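Local coordinates for divalent-cation tolerance protein CutA (Pyrococcus horikoshii, PDB 1UKU) that takes part in resistance toward heavy metals, forming homotrimers that bind copper(II) at the interface between two trimers, at residues A[3-8]-A[52-57]. Residues are numbered along the deposited sequence; the frame is centred on the assembly and turned at random.
Sequences IVYTTF and GAILKT
With chi1 of I3 at -63°, its CG2 stands anti to the backbone N and meets CG2 of I54 at 3.7 Å; its CG1 lies beside that N, carrying CD1 to 3.7 Å from K56 CG, the two side chains side by side and pointing the same way. Y5 has CG anti to its own N (chi1 -176°), which brings the ring edge at CD1 to within 4.1 Å of I54 CG1. The edge of the F8 ring meets the A53 methyl, CE2 to CB 3.7 Å, and H73 stacks on that ring. The register illustrates how antiparallel neighbours sort their side chains in the ferredoxin-like CutA fold, where 2-8 and 44-57 are the inner strands of this chain's four-stranded sheet: non-hydrogen-bonded pairs I3-K56 and Y5-I54 point to one face, hydrogen-bonded pairs V4-L55 and T6-A53 to the other. L55 N reaches V4 O at 2.8 Å and A53 N reaches T6 O at 2.9 Å, each pair bonding both ways. V4 packs on helix 62-72, L55 on that helix and 11-23, and T6 OG1 bonds the A79 carbonyl. On the reverse face, Y5 OH hydrogen-bonds OD1 of N31 of one neighbouring subunit, and I54 packs on R33 of the other.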
ATOM      1  N   ILE A   3      -3.707  -0.755  -9.448  1.00  7.07           N
ATOM      2  CA  ILE A   3      -3.970   0.100  -8.309  1.00  7.68           C
ATOM      3  C   ILE A   3      -3.528   1.494  -8.669  1.00  7.53           C
ATOM      4  O   ILE A   3      -2.509   1.692  -9.317  1.00  6.74           O
ATOM      5  CB  ILE A   3      -3.153  -0.391  -7.078  1.00  8.97           C
ATOM      6  CG1 ILE A   3      -3.596  -1.802  -6.680  1.00 12.86           C
ATOM      7  CG2 ILE A   3      -3.213   0.605  -5.936  1.00 11.74           C
ATOM      8  CD1 ILE A   3      -4.956  -1.970  -6.451  1.00 15.64           C
ATOM      9  N   VAL A   4      -4.292   2.464  -8.220  1.00  6.53           N
ATOM     10  CA  VAL A   4      -3.890   3.859  -8.272  1.00  7.18           C
ATOM     11  C   VAL A   4      -3.948   4.425  -6.859  1.00  7.82           C
ATOM     12  O   VAL A   4      -4.968   4.315  -6.193  1.00  8.43           O
ATOM     13  CB  VAL A   4      -4.773   4.654  -9.211  1.00  7.66           C
ATOM     14  CG1 VAL A   4      -4.403   6.161  -9.214  1.00  8.48           C
ATOM     15  CG2 VAL A   4      -4.646   4.076 -10.604  1.00  8.33           C
ATOM     16  N   TYR A   5      -2.863   5.035  -6.426  1.00  7.24           N
ATOM     17  CA  TYR A   5      -2.772   5.667  -5.108  1.00  7.32           C
ATOM     18  C   TYR A   5      -2.733   7.188  -5.294  1.00  7.42           C
ATOM     19  O   TYR A   5      -1.987   7.723  -6.104  1.00  8.27           O
ATOM     20  CB  TYR A   5      -1.518   5.209  -4.376  1.00  7.90           C
ATOM     21  CG  TYR A   5      -1.329   5.707  -2.956  1.00  9.45           C
ATOM     22  CD1 TYR A   5      -2.194   5.327  -1.958  1.00  8.91           C
ATOM     23  CD2 TYR A   5      -0.265   6.563  -2.609  1.00 10.46           C
ATOM     24  CE1 TYR A   5      -2.027   5.764  -0.635  1.00  9.71           C
ATOM     25  CE2 TYR A   5      -0.094   7.008  -1.275  1.00  9.94           C
ATOM     26  CZ  TYR A   5      -0.979   6.587  -0.304  1.00  9.41           C
ATOM     27  OH  TYR A   5      -0.811   6.990   1.011  1.00  9.83           O
ATOM     28  N   THR A   6      -3.533   7.896  -4.511  1.00  6.54           N
ATOM     29  CA  THR A   6      -3.500   9.344  -4.425  1.00  6.45           C
ATOM     30  C   THR A   6      -3.811   9.734  -2.984  1.00  7.41           C
ATOM     31  O   THR A   6      -4.218   8.910  -2.181  1.00  7.89           O
ATOM     32  CB  THR A   6      -4.462   9.971  -5.457  1.00  6.46           C
ATOM     33  OG1 THR A   6      -4.248  11.395  -5.481  1.00  8.84           O
ATOM     34  CG2 THR A   6      -5.918   9.738  -5.156  1.00  8.62           C
ATOM     35  N   THR A   7      -3.556  10.980  -2.637  1.00  6.64           N
ATOM     36  CA  THR A   7      -3.823  11.454  -1.302  1.00  6.99           C
ATOM     37  C   THR A   7      -4.645  12.696  -1.376  1.00  7.18           C
ATOM     38  O   THR A   7      -4.590  13.424  -2.359  1.00  8.06           O
ATOM     39  CB  THR A   7      -2.560  11.715  -0.492  1.00  7.00           C
ATOM     40  OG1 THR A   7      -1.910  12.919  -0.953  1.00  9.21           O
ATOM     41  CG2 THR A   7      -1.558  10.594  -0.626  1.00  8.08           C
ATOM     42  N   PHE A   8      -5.407  12.920  -0.322  1.00  6.52           N
ATOM     43  CA  PHE A   8      -6.354  14.048  -0.217  1.00  7.25           C
ATOM     44  C   PHE A   8      -6.186  14.762   1.116  1.00  7.49           C
ATOM     45  O   PHE A   8      -5.763  14.159   2.088  1.00  6.53           O
ATOM     46  CB  PHE A   8      -7.812  13.564  -0.307  1.00  7.08           C
ATOM     47  CG  PHE A   8      -8.184  12.938  -1.616  1.00  7.00           C
ATOM     48  CD1 PHE A   8      -8.552  13.735  -2.686  1.00  9.00           C
ATOM     49  CD2 PHE A   8      -8.156  11.539  -1.791  1.00  8.95           C
ATOM     50  CE1 PHE A   8      -8.905  13.176  -3.889  1.00  9.65           C
ATOM     51  CE2 PHE A   8      -8.523  10.981  -3.028  1.00  9.04           C
ATOM     52  CZ  PHE A   8      -8.876  11.814  -4.078  1.00  9.92           C
ATOM     53  N   GLY A  52      -5.387   8.957   2.496  1.00  5.83           N
ATOM     54  CA  GLY A  52      -4.893   8.248   1.331  1.00  5.87           C
ATOM     55  C   GLY A  52      -5.973   7.392   0.713  1.00  6.36           C
ATOM     56  O   GLY A  52      -6.828   6.895   1.441  1.00  6.68           O
ATOM     57  N   ALA A  53      -5.919   7.208  -0.597  1.00  7.01           N
ATOM     58  CA  ALA A  53      -6.933   6.469  -1.357  1.00  6.51           C
ATOM     59  C   ALA A  53      -6.262   5.479  -2.284  1.00  6.43           C
ATOM     60  O   ALA A  53      -5.422   5.846  -3.113  1.00  8.02           O
ATOM     61  CB  ALA A  53      -7.785   7.416  -2.154  1.00  7.05           C
ATOM     62  N   ILE A  54      -6.644   4.231  -2.099  1.00  5.43           N
ATOM     63  CA  ILE A  54      -6.228   3.124  -2.930  1.00  6.76           C
ATOM     64  C   ILE A  54      -7.410   2.808  -3.852  1.00  6.17           C
ATOM     65  O   ILE A  54      -8.461   2.347  -3.407  1.00  6.11           O
ATOM     66  CB  ILE A  54      -5.861   1.897  -2.067  1.00  6.76           C
ATOM     67  CG1 ILE A  54      -4.690   2.203  -1.127  1.00 10.12           C
ATOM     68  CG2 ILE A  54      -5.490   0.714  -2.970  1.00 10.92           C
ATOM     69  CD1 ILE A  54      -4.636   1.311   0.121  1.00 14.57           C
ATOM     70  N   LEU A  55      -7.221   3.035  -5.139  1.00  6.10           N
ATOM     71  CA  LEU A  55      -8.237   2.818  -6.162  1.00  5.98           C
ATOM     72  C   LEU A  55      -7.920   1.603  -7.004  1.00  6.38           C
ATOM     73  O   LEU A  55      -6.767   1.346  -7.283  1.00  6.50           O
ATOM     74  CB  LEU A  55      -8.347   4.044  -7.079  1.00  6.61           C
ATOM     75  CG  LEU A  55      -8.285   5.430  -6.407  1.00  6.66           C
ATOM     76  CD1 LEU A  55      -8.344   6.510  -7.428  1.00  8.00           C
ATOM     77  CD2 LEU A  55      -9.419   5.584  -5.387  1.00  7.00           C
ATOM     78  N   LYS A  56      -8.951   0.874  -7.412  1.00  7.03           N
ATOM     79  CA  LYS A  56      -8.763  -0.365  -8.183  1.00  7.87           C
ATOM     80  C   LYS A  56      -9.515  -0.223  -9.489  1.00  6.82           C
ATOM     81  O   LYS A  56     -10.690   0.104  -9.502  1.00  7.91           O
ATOM     82  CB  LYS A  56      -9.239  -1.581  -7.377  1.00  8.59           C
ATOM     83  CG  LYS A  56      -8.587  -1.660  -5.965  1.00 12.06           C
ATOM     84  CD  LYS A  56      -9.235  -2.667  -4.997  1.00 17.99           C
ATOM     85  CE  LYS A  56      -9.542  -2.080  -3.571  1.00 19.10           C
ATOM     86  NZ  LYS A  56     -10.893  -1.322  -3.379  1.00 17.61           N
ATOM     87  N   THR A  57      -8.830  -0.455 -10.618  1.00  6.91           N
ATOM     88  CA  THR A  57      -9.508  -0.333 -11.922  1.00  7.88           C
ATOM     89  C   THR A  57      -8.784  -1.176 -12.980  1.00  8.07           C
ATOM     90  O   THR A  57      -7.866  -1.917 -12.664  1.00  7.59           O
ATOM     91  CB  THR A  57      -9.667   1.142 -12.337  1.00  8.38           C
ATOM     92  OG1 THR A  57     -10.615   1.233 -13.423  1.00  8.70           O
ATOM     93  CG2 THR A  57      -8.360   1.734 -12.842  1.00  7.72           C
TER